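Local atomic coordinates of lipoprotein (Mycoplasma mycoides subsp. capri, PDB entry 7ADK), a protein that probably acts as a serine protease of the chymotrypsin-like PA clan, possibly one that cleaves host antibodies. Residues S178-D183 with G702-I707; W427-L432 with A538-V543. All blocks are in the same frame, centred on the assembly; numbering follows the deposited sequence.

Contact 1 of 2, residues S178-D183 with G702-I707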
ATOM      1  N   SER B 178     -10.012 -34.173  22.573  1.00 81.28           N
ATOM      2  CA  SER B 178      -9.347 -35.126  21.669  1.00 81.28           C
ATOM      3  C   SER B 178      -8.733 -34.488  20.411  1.00 81.28           C
ATOM      4  O   SER B 178      -7.763 -35.020  19.875  1.00 81.28           O
ATOM      5  CB  SER B 178     -10.296 -36.264  21.314  1.00 81.28           C
ATOM      6  OG  SER B 178     -11.437 -35.796  20.647  1.00 81.28           O
ATOM      7  N   ARG B 179      -9.241 -33.335  19.950  1.00 82.62           N
ATOM      8  CA  ARG B 179      -8.565 -32.453  18.981  1.00 82.62           C
ATOM      9  C   ARG B 179      -7.241 -31.923  19.523  1.00 82.62           C
ATOM     10  O   ARG B 179      -6.242 -32.014  18.821  1.00 82.62           O
ATOM     11  CB  ARG B 179      -9.459 -31.273  18.586  1.00 82.62           C
ATOM     12  CG  ARG B 179     -10.557 -31.629  17.585  1.00 82.62           C
ATOM     13  CD  ARG B 179     -11.391 -30.394  17.269  1.00 82.62           C
ATOM     14  NE  ARG B 179     -12.459 -30.659  16.304  1.00 82.62           N
ATOM     15  CZ  ARG B 179     -13.464 -29.853  16.037  1.00 82.62           C
ATOM     16  NH1 ARG B 179     -13.574 -28.668  16.536  1.00 82.62           N
ATOM     17  NH2 ARG B 179     -14.416 -30.234  15.256  1.00 82.62           N
ATOM     18  N   PHE B 180      -7.203 -31.454  20.771  1.00 77.39           N
ATOM     19  CA  PHE B 180      -5.957 -30.997  21.386  1.00 77.39           C
ATOM     20  C   PHE B 180      -4.895 -32.095  21.464  1.00 77.39           C
ATOM     21  O   PHE B 180      -3.769 -31.875  21.048  1.00 77.39           O
ATOM     22  CB  PHE B 180      -6.189 -30.435  22.785  1.00 77.39           C
ATOM     23  CG  PHE B 180      -4.899 -30.049  23.474  1.00 77.39           C
ATOM     24  CD1 PHE B 180      -4.329 -28.787  23.249  1.00 77.39           C
ATOM     25  CD2 PHE B 180      -4.285 -30.930  24.384  1.00 77.39           C
ATOM     26  CE1 PHE B 180      -3.173 -28.402  23.943  1.00 77.39           C
ATOM     27  CE2 PHE B 180      -3.145 -30.533  25.099  1.00 77.39           C
ATOM     28  CZ  PHE B 180      -2.586 -29.267  24.878  1.00 77.39           C
ATOM     29  N   ASP B 181      -5.226 -33.292  21.942  1.00 80.99           N
ATOM     30  CA  ASP B 181      -4.265 -34.394  22.046  1.00 80.99           C
ATOM     31  C   ASP B 181      -3.621 -34.779  20.698  1.00 80.99           C
ATOM     32  O   ASP B 181      -2.484 -35.255  20.678  1.00 80.99           O
ATOM     33  CB  ASP B 181      -4.954 -35.616  22.666  1.00 80.99           C
ATOM     34  CG  ASP B 181      -5.380 -35.494  24.131  1.00 80.99           C
ATOM     35  OD1 ASP B 181      -6.144 -36.379  24.580  1.00 80.99           O
ATOM     36  OD2 ASP B 181      -4.916 -34.595  24.862  1.00 80.99           O
ATOM     37  N   TYR B 182      -4.293 -34.531  19.569  1.00 82.69           N
ATOM     38  CA  TYR B 182      -3.725 -34.711  18.232  1.00 82.69           C
ATOM     39  C   TYR B 182      -2.715 -33.606  17.858  1.00 82.69           C
ATOM     40  O   TYR B 182      -1.605 -33.895  17.404  1.00 82.69           O
ATOM     41  CB  TYR B 182      -4.874 -34.790  17.227  1.00 82.69           C
ATOM     42  CG  TYR B 182      -4.419 -35.073  15.814  1.00 82.69           C
ATOM     43  CD1 TYR B 182      -4.174 -36.397  15.420  1.00 82.69           C
ATOM     44  CD2 TYR B 182      -4.153 -34.013  14.926  1.00 82.69           C
ATOM     45  CE1 TYR B 182      -3.652 -36.662  14.145  1.00 82.69           C
ATOM     46  CE2 TYR B 182      -3.618 -34.274  13.654  1.00 82.69           C
ATOM     47  CZ  TYR B 182      -3.354 -35.603  13.270  1.00 82.69           C
ATOM     48  OH  TYR B 182      -2.757 -35.872  12.088  1.00 82.69           O
ATOM     49  N   ASP B 183      -3.085 -32.343  18.070  1.00 82.39           N
ATOM     50  CA  ASP B 183      -2.255 -31.171  17.791  1.00 82.39           C
ATOM     51  C   ASP B 183      -1.084 -31.016  18.766  1.00 82.39           C
ATOM     52  O   ASP B 183       0.000 -30.614  18.362  1.00 82.39           O
ATOM     53  CB  ASP B 183      -3.110 -29.900  17.830  1.00 82.39           C
ATOM     54  CG  ASP B 183      -4.199 -29.814  16.764  1.00 82.39           C
ATOM     55  OD1 ASP B 183      -3.985 -30.339  15.652  1.00 82.39           O
ATOM     56  OD2 ASP B 183      -5.242 -29.175  17.020  1.00 82.39           O
ATOM     57  N   GLY B 702       0.701 -23.012  21.924  1.00 67.62           N
ATOM     58  CA  GLY B 702       1.703 -22.440  22.819  1.00 67.62           C
ATOM     59  C   GLY B 702       1.143 -21.489  23.861  1.00 67.62           C
ATOM     60  O   GLY B 702       1.464 -21.607  25.038  1.00 67.62           O
ATOM     61  N   TYR B 703       0.312 -20.537  23.449  1.00 65.78           N
ATOM     62  CA  TYR B 703      -0.305 -19.567  24.355  1.00 65.78           C
ATOM     63  C   TYR B 703      -1.514 -20.098  25.146  1.00 65.78           C
ATOM     64  O   TYR B 703      -1.869 -19.506  26.164  1.00 65.78           O
ATOM     65  CB  TYR B 703      -0.701 -18.328  23.550  1.00 65.78           C
ATOM     66  CG  TYR B 703       0.440 -17.460  23.064  1.00 65.78           C
ATOM     67  CD1 TYR B 703       1.378 -16.978  23.988  1.00 65.78           C
ATOM     68  CD2 TYR B 703       0.529 -17.067  21.721  1.00 65.78           C
ATOM     69  CE1 TYR B 703       2.418 -16.131  23.578  1.00 65.78           C
ATOM     70  CE2 TYR B 703       1.565 -16.213  21.304  1.00 65.78           C
ATOM     71  CZ  TYR B 703       2.522 -15.753  22.228  1.00 65.78           C
ATOM     72  OH  TYR B 703       3.549 -14.967  21.821  1.00 65.78           O
ATOM     73  N   ARG B 704      -2.176 -21.174  24.707  1.00 67.29           N
ATOM     74  CA  ARG B 704      -3.382 -21.698  25.361  1.00 67.29           C
ATOM     75  C   ARG B 704      -3.091 -22.299  26.736  1.00 67.29           C
ATOM     76  O   ARG B 704      -2.251 -23.184  26.873  1.00 67.29           O
ATOM     77  CB  ARG B 704      -4.049 -22.731  24.445  1.00 67.29           C
ATOM     78  CG  ARG B 704      -5.491 -23.066  24.845  1.00 67.29           C
ATOM     79  CD  ARG B 704      -5.965 -24.371  24.209  1.00 67.29           C
ATOM     80  NE  ARG B 704      -5.724 -24.410  22.761  1.00 67.29           N
ATOM     81  CZ  ARG B 704      -6.138 -25.329  21.916  1.00 67.29           C
ATOM     82  NH1 ARG B 704      -6.942 -26.284  22.247  1.00 67.29           N
ATOM     83  NH2 ARG B 704      -5.763 -25.288  20.678  1.00 67.29           N
ATOM     84  N   SER B 705      -3.880 -21.920  27.736  1.00 67.81           N
ATOM     85  CA  SER B 705      -3.898 -22.556  29.063  1.00 67.81           C
ATOM     86  C   SER B 705      -5.039 -23.560  29.195  1.00 67.81           C
ATOM     87  O   SER B 705      -4.809 -24.683  29.644  1.00 67.81           O
ATOM     88  CB  SER B 705      -3.971 -21.511  30.182  1.00 67.81           C
ATOM     89  OG  SER B 705      -3.976 -22.062  31.481  1.00 67.81           O
ATOM     90  N   PHE B 706      -6.271 -23.176  28.851  1.00 69.99           N
ATOM     91  CA  PHE B 706      -7.451 -24.013  29.055  1.00 69.99           C
ATOM     92  C   PHE B 706      -7.665 -24.913  27.843  1.00 69.99           C
ATOM     93  O   PHE B 706      -8.099 -24.490  26.779  1.00 69.99           O
ATOM     94  CB  PHE B 706      -8.659 -23.135  29.358  1.00 69.99           C
ATOM     95  CG  PHE B 706      -8.479 -22.317  30.615  1.00 69.99           C
ATOM     96  CD1 PHE B 706      -8.494 -22.936  31.878  1.00 69.99           C
ATOM     97  CD2 PHE B 706      -8.215 -20.941  30.518  1.00 69.99           C
ATOM     98  CE1 PHE B 706      -8.250 -22.170  33.025  1.00 69.99           C
ATOM     99  CE2 PHE B 706      -8.004 -20.173  31.668  1.00 69.99           C
ATOM    100  CZ  PHE B 706      -8.018 -20.791  32.927  1.00 69.99           C
ATOM    101  N   ILE B 707      -7.304 -26.176  27.989  1.00 73.91           N
ATOM    102  CA  ILE B 707      -6.991 -27.040  26.855  1.00 73.91           C
ATOM    103  C   ILE B 707      -8.171 -27.373  25.935  1.00 73.91           C
ATOM    104  O   ILE B 707      -8.040 -27.301  24.718  1.00 73.91           O
ATOM    105  CB  ILE B 707      -6.250 -28.261  27.421  1.00 73.91           C
ATOM    106  CG1 ILE B 707      -4.827 -27.865  27.876  1.00 73.91           C
ATOM    107  CG2 ILE B 707      -6.226 -29.432  26.461  1.00 73.91           C
ATOM    108  CD1 ILE B 707      -4.020 -26.919  26.999  1.00 73.91           C
TER

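Contact 2 of 2, residues W427-L432 with A538-V543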
ATOM      1  N   TRP B 427     -10.197   3.433  22.052  1.00 52.94           N
ATOM      2  CA  TRP B 427     -11.608   3.633  21.775  1.00 52.94           C
ATOM      3  C   TRP B 427     -12.232   4.575  22.781  1.00 52.94           C
ATOM      4  O   TRP B 427     -11.820   4.649  23.940  1.00 52.94           O
ATOM      5  CB  TRP B 427     -12.353   2.304  21.759  1.00 52.94           C
ATOM      6  CG  TRP B 427     -12.384   1.584  23.067  1.00 52.94           C
ATOM      7  CD1 TRP B 427     -13.397   1.622  23.956  1.00 52.94           C
ATOM      8  CD2 TRP B 427     -11.354   0.748  23.666  1.00 52.94           C
ATOM      9  NE1 TRP B 427     -13.069   0.894  25.067  1.00 52.94           N
ATOM     10  CE2 TRP B 427     -11.829   0.317  24.943  1.00 52.94           C
ATOM     11  CE3 TRP B 427     -10.088   0.306  23.262  1.00 52.94           C
ATOM     12  CZ2 TRP B 427     -11.091  -0.490  25.803  1.00 52.94           C
ATOM     13  CZ3 TRP B 427      -9.345  -0.528  24.112  1.00 52.94           C
ATOM     14  CH2 TRP B 427      -9.837  -0.926  25.372  1.00 52.94           C
ATOM     15  N   ILE B 428     -13.217   5.329  22.334  1.00 55.59           N
ATOM     16  CA  ILE B 428     -14.079   6.127  23.193  1.00 55.59           C
ATOM     17  C   ILE B 428     -14.949   5.161  24.015  1.00 55.59           C
ATOM     18  O   ILE B 428     -15.634   4.307  23.449  1.00 55.59           O
ATOM     19  CB  ILE B 428     -14.848   7.135  22.313  1.00 55.59           C
ATOM     20  CG1 ILE B 428     -15.314   8.358  23.104  1.00 55.59           C
ATOM     21  CG2 ILE B 428     -16.007   6.531  21.504  1.00 55.59           C
ATOM     22  CD1 ILE B 428     -15.615   9.523  22.148  1.00 55.59           C
ATOM     23  N   MET B 429     -14.917   5.259  25.346  1.00 64.77           N
ATOM     24  CA  MET B 429     -15.750   4.421  26.201  1.00 64.77           C
ATOM     25  C   MET B 429     -16.789   5.209  26.988  1.00 64.77           C
ATOM     26  O   MET B 429     -17.905   4.736  27.153  1.00 64.77           O
ATOM     27  CB  MET B 429     -14.892   3.509  27.076  1.00 64.77           C
ATOM     28  CG  MET B 429     -14.216   4.162  28.281  1.00 64.77           C
ATOM     29  SD  MET B 429     -13.784   2.995  29.591  1.00 64.77           S
ATOM     30  CE  MET B 429     -12.369   2.216  28.828  1.00 64.77           C
ATOM     31  N   ASP B 430     -16.481   6.421  27.440  1.00 64.27           N
ATOM     32  CA  ASP B 430     -17.327   7.145  28.384  1.00 64.27           C
ATOM     33  C   ASP B 430     -17.158   8.669  28.273  1.00 64.27           C
ATOM     34  O   ASP B 430     -16.194   9.166  27.690  1.00 64.27           O
ATOM     35  CB  ASP B 430     -17.024   6.614  29.795  1.00 64.27           C
ATOM     36  CG  ASP B 430     -18.034   6.995  30.865  1.00 64.27           C
ATOM     37  OD1 ASP B 430     -19.169   7.349  30.523  1.00 64.27           O
ATOM     38  OD2 ASP B 430     -17.693   6.941  32.067  1.00 64.27           O
ATOM     39  N   TYR B 431     -18.092   9.416  28.855  1.00 68.15           N
ATOM     40  CA  TYR B 431     -17.967  10.847  29.118  1.00 68.15           C
ATOM     41  C   TYR B 431     -18.643  11.243  30.434  1.00 68.15           C
ATOM     42  O   TYR B 431     -19.699  10.730  30.785  1.00 68.15           O
ATOM     43  CB  TYR B 431     -18.480  11.681  27.942  1.00 68.15           C
ATOM     44  CG  TYR B 431     -19.906  11.453  27.481  1.00 68.15           C
ATOM     45  CD1 TYR B 431     -20.990  12.039  28.157  1.00 68.15           C
ATOM     46  CD2 TYR B 431     -20.135  10.708  26.314  1.00 68.15           C
ATOM     47  CE1 TYR B 431     -22.292  11.900  27.652  1.00 68.15           C
ATOM     48  CE2 TYR B 431     -21.431  10.553  25.809  1.00 68.15           C
ATOM     49  CZ  TYR B 431     -22.511  11.159  26.473  1.00 68.15           C
ATOM     50  OH  TYR B 431     -23.760  10.990  25.988  1.00 68.15           O
ATOM     51  N   LEU B 432     -18.045  12.196  31.140  1.00 74.89           N
ATOM     52  CA  LEU B 432     -18.602  12.773  32.358  1.00 74.89           C
ATOM     53  C   LEU B 432     -19.831  13.598  31.981  1.00 74.89           C
ATOM     54  O   LEU B 432     -19.778  14.363  31.024  1.00 74.89           O
ATOM     55  CB  LEU B 432     -17.500  13.602  33.028  1.00 74.89           C
ATOM     56  CG  LEU B 432     -17.879  14.314  34.325  1.00 74.89           C
ATOM     57  CD1 LEU B 432     -18.184  13.353  35.460  1.00 74.89           C
ATOM     58  CD2 LEU B 432     -16.721  15.190  34.759  1.00 74.89           C
ATOM     59  N   ALA B 538      -2.453  -6.165  34.303  1.00 68.52           N
ATOM     60  CA  ALA B 538      -2.949  -6.478  32.962  1.00 68.52           C
ATOM     61  C   ALA B 538      -2.767  -5.260  32.067  1.00 68.52           C
ATOM     62  O   ALA B 538      -3.039  -4.154  32.532  1.00 68.52           O
ATOM     63  CB  ALA B 538      -4.409  -6.865  33.059  1.00 68.52           C
ATOM     64  N   ASP B 539      -2.320  -5.415  30.828  1.00 65.55           N
ATOM     65  CA  ASP B 539      -1.997  -4.263  29.982  1.00 65.55           C
ATOM     66  C   ASP B 539      -3.262  -3.541  29.465  1.00 65.55           C
ATOM     67  O   ASP B 539      -3.691  -3.700  28.329  1.00 65.55           O
ATOM     68  CB  ASP B 539      -1.006  -4.695  28.893  1.00 65.55           C
ATOM     69  CG  ASP B 539      -0.266  -3.520  28.237  1.00 65.55           C
ATOM     70  OD1 ASP B 539      -0.186  -2.438  28.845  1.00 65.55           O
ATOM     71  OD2 ASP B 539       0.213  -3.653  27.093  1.00 65.55           O
ATOM     72  N   PHE B 540      -3.891  -2.746  30.327  1.00 57.41           N
ATOM     73  CA  PHE B 540      -5.095  -1.942  30.075  1.00 57.41           C
ATOM     74  C   PHE B 540      -5.056  -0.618  30.870  1.00 57.41           C
ATOM     75  O   PHE B 540      -4.739  -0.629  32.056  1.00 57.41           O
ATOM     76  CB  PHE B 540      -6.340  -2.766  30.426  1.00 57.41           C
ATOM     77  CG  PHE B 540      -7.625  -1.969  30.479  1.00 57.41           C
ATOM     78  CD1 PHE B 540      -8.088  -1.293  29.341  1.00 57.41           C
ATOM     79  CD2 PHE B 540      -8.333  -1.848  31.682  1.00 57.41           C
ATOM     80  CE1 PHE B 540      -9.242  -0.499  29.402  1.00 57.41           C
ATOM     81  CE2 PHE B 540      -9.498  -1.066  31.743  1.00 57.41           C
ATOM     82  CZ  PHE B 540      -9.954  -0.399  30.601  1.00 57.41           C
ATOM     83  N   ALA B 541      -5.392   0.512  30.255  1.00 54.80           N
ATOM     84  CA  ALA B 541      -5.408   1.812  30.910  1.00 54.80           C
ATOM     85  C   ALA B 541      -6.540   2.689  30.369  1.00 54.80           C
ATOM     86  O   ALA B 541      -7.012   2.463  29.260  1.00 54.80           O
ATOM     87  CB  ALA B 541      -4.032   2.454  30.744  1.00 54.80           C
ATOM     88  N   ILE B 542      -6.985   3.685  31.125  1.00 56.79           N
ATOM     89  CA  ILE B 542      -8.069   4.584  30.711  1.00 56.79           C
ATOM     90  C   ILE B 542      -7.614   6.037  30.785  1.00 56.79           C
ATOM     91  O   ILE B 542      -7.259   6.526  31.853  1.00 56.79           O
ATOM     92  CB  ILE B 542      -9.353   4.348  31.522  1.00 56.79           C
ATOM     93  CG1 ILE B 542      -9.739   2.860  31.539  1.00 56.79           C
ATOM     94  CG2 ILE B 542     -10.495   5.213  30.967  1.00 56.79           C
ATOM     95  CD1 ILE B 542     -10.914   2.537  32.441  1.00 56.79           C
ATOM     96  N   VAL B 543      -7.609   6.728  29.652  1.00 57.09           N
ATOM     97  CA  VAL B 543      -7.123   8.098  29.481  1.00 57.09           C
ATOM     98  C   VAL B 543      -8.282   9.083  29.390  1.00 57.09           C
ATOM     99  O   VAL B 543      -9.207   8.913  28.608  1.00 57.09           O
ATOM    100  CB  VAL B 543      -6.241   8.204  28.221  1.00 57.09           C
ATOM    101  CG1 VAL B 543      -5.864   9.656  27.890  1.00 57.09           C
ATOM    102  CG2 VAL B 543      -4.970   7.375  28.408  1.00 57.09           C
TER

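Contact 1 of 2, residues S178-D183 with G702-I707
Phe180 reaches from helix 176-192 onto the side chains of Ile707 and Arg704. Its ring stands out from the helix because CG is anti to the backbone N (chi1 176°). Ile707 meets one face of this ring with both of its branches. Methyl CG2 makes a CH-pi contact, 3.4 Å from the centroid of the Phe180 ring and somewhat off its centre. The longer branch bends round to the far end of the ring, where Ile707 CD1 is 3.5 Å from Phe180 CZ. Methyl CG2 lies nearer the root of the ring, 3.8 Å from Phe180 CB. The two side chains thus pass at a slant, with the isoleucine spread along the length of the ring.

This is helix-on-loop packing without hydrogen bonds across it. The loop follows helix 688-691 and leads into strand 712-714, to which Ser705 is tied through backbone bonds with Leu712. Ile701, just ahead in the loop, also touches Phe180.

Arg704 approaches Phe180 obliquely. Its NH1 is 3.8 Å from Phe180 CD1, which sits over one face of the guanidinium, and the two planes are 60° apart. The arginine chain kinks at chi3 (-50°) and turns NH1 back to its own loop. There Arg704 NH1 donates to Ile707 O at 2.9 Å, in the carbonyl plane and at the guanidinium edge. This bond ties the two residues that receive the phenylalanine and limits rotation of the guanidinium. Asp183 OD2 stays 5.4 Å from Arg704 NH2, too far for a salt bridge. The Asp183 carboxylate is instead held by hydroxyls of Tyr161 and Tyr171.

Contact 2 of 2, residues W427-L432 with A538-V543
This is buried apolar packing that joins strand 421-433 to strand 541-546 and to Phe540 just before it. Strand 442-447 lies between the two strands and pairs antiparallel with each. No hydrogen bond links the two segments. Met429 is the main link. Its CG lies between the backbone N and the carbonyl carbon (chi1 76°), and a bend at chi3 brings methyl CE round to two partners. Met429 CE is 3.8 Å from Ile542 CG1 and 3.9 Å from Ile542 CD1, so it rests against the longer branch of the isoleucine. The sulfur comes alongside, with Met429 SD 4.1 Å from Ile542 CD1. The methionine and isoleucine chains cross at about a right angle. The same methyl lies close to the plane of the Phe540 ring, at its edge, with Met429 CE 4.0 Å from Phe540 CZ.

The sheet is consistent with one of the two beta-barrels of a chymotrypsin-like protease. Met429 and Asp430 form a classic beta bulge opposite Tyr444. Beside Phe540, Asp539 centres an inverse gamma turn, and its OD2 is hydrogen-bonded to both His450 ND1 and Asn448 ND2. The bonded His-Asp pair is consistent with two members of the Ser-His-Asp triad of this clan.

With CG anti to the backbone N (chi1 168°), the Phe540 ring extends to the six-membered end of the Trp427 indole. Phe540 CE1 is 4.0 Å from Trp427 CZ2 and 4.1 Å from Trp427 CH2. The approach is oblique, and the side chains run crosswise. Trp427 and Phe540 both touch Val773 of strand 769-778, and Phe540 makes an edge-to-face contact with Phe789.

The centres of the two contacts are 33 Å apart. Their nearest atoms are about 13 Å apart and do not touch. Along the chain the order is 178-183, 427-432, 538-543, 702-707, so both segments of contact 2 fall between those of contact 1. Contact 2 lies at the antiparallel sheet. Contact 1 packs helix 176-192 on the loop that leads into strand 712-714, which belongs to the mixed sheet. That sheet also holds strand 769-778, which packs on contact 2. The two contacts thus belong to different sheets, and segment 538-543 of contact 2 carries the Asp of the probable catalytic His-Asp pair.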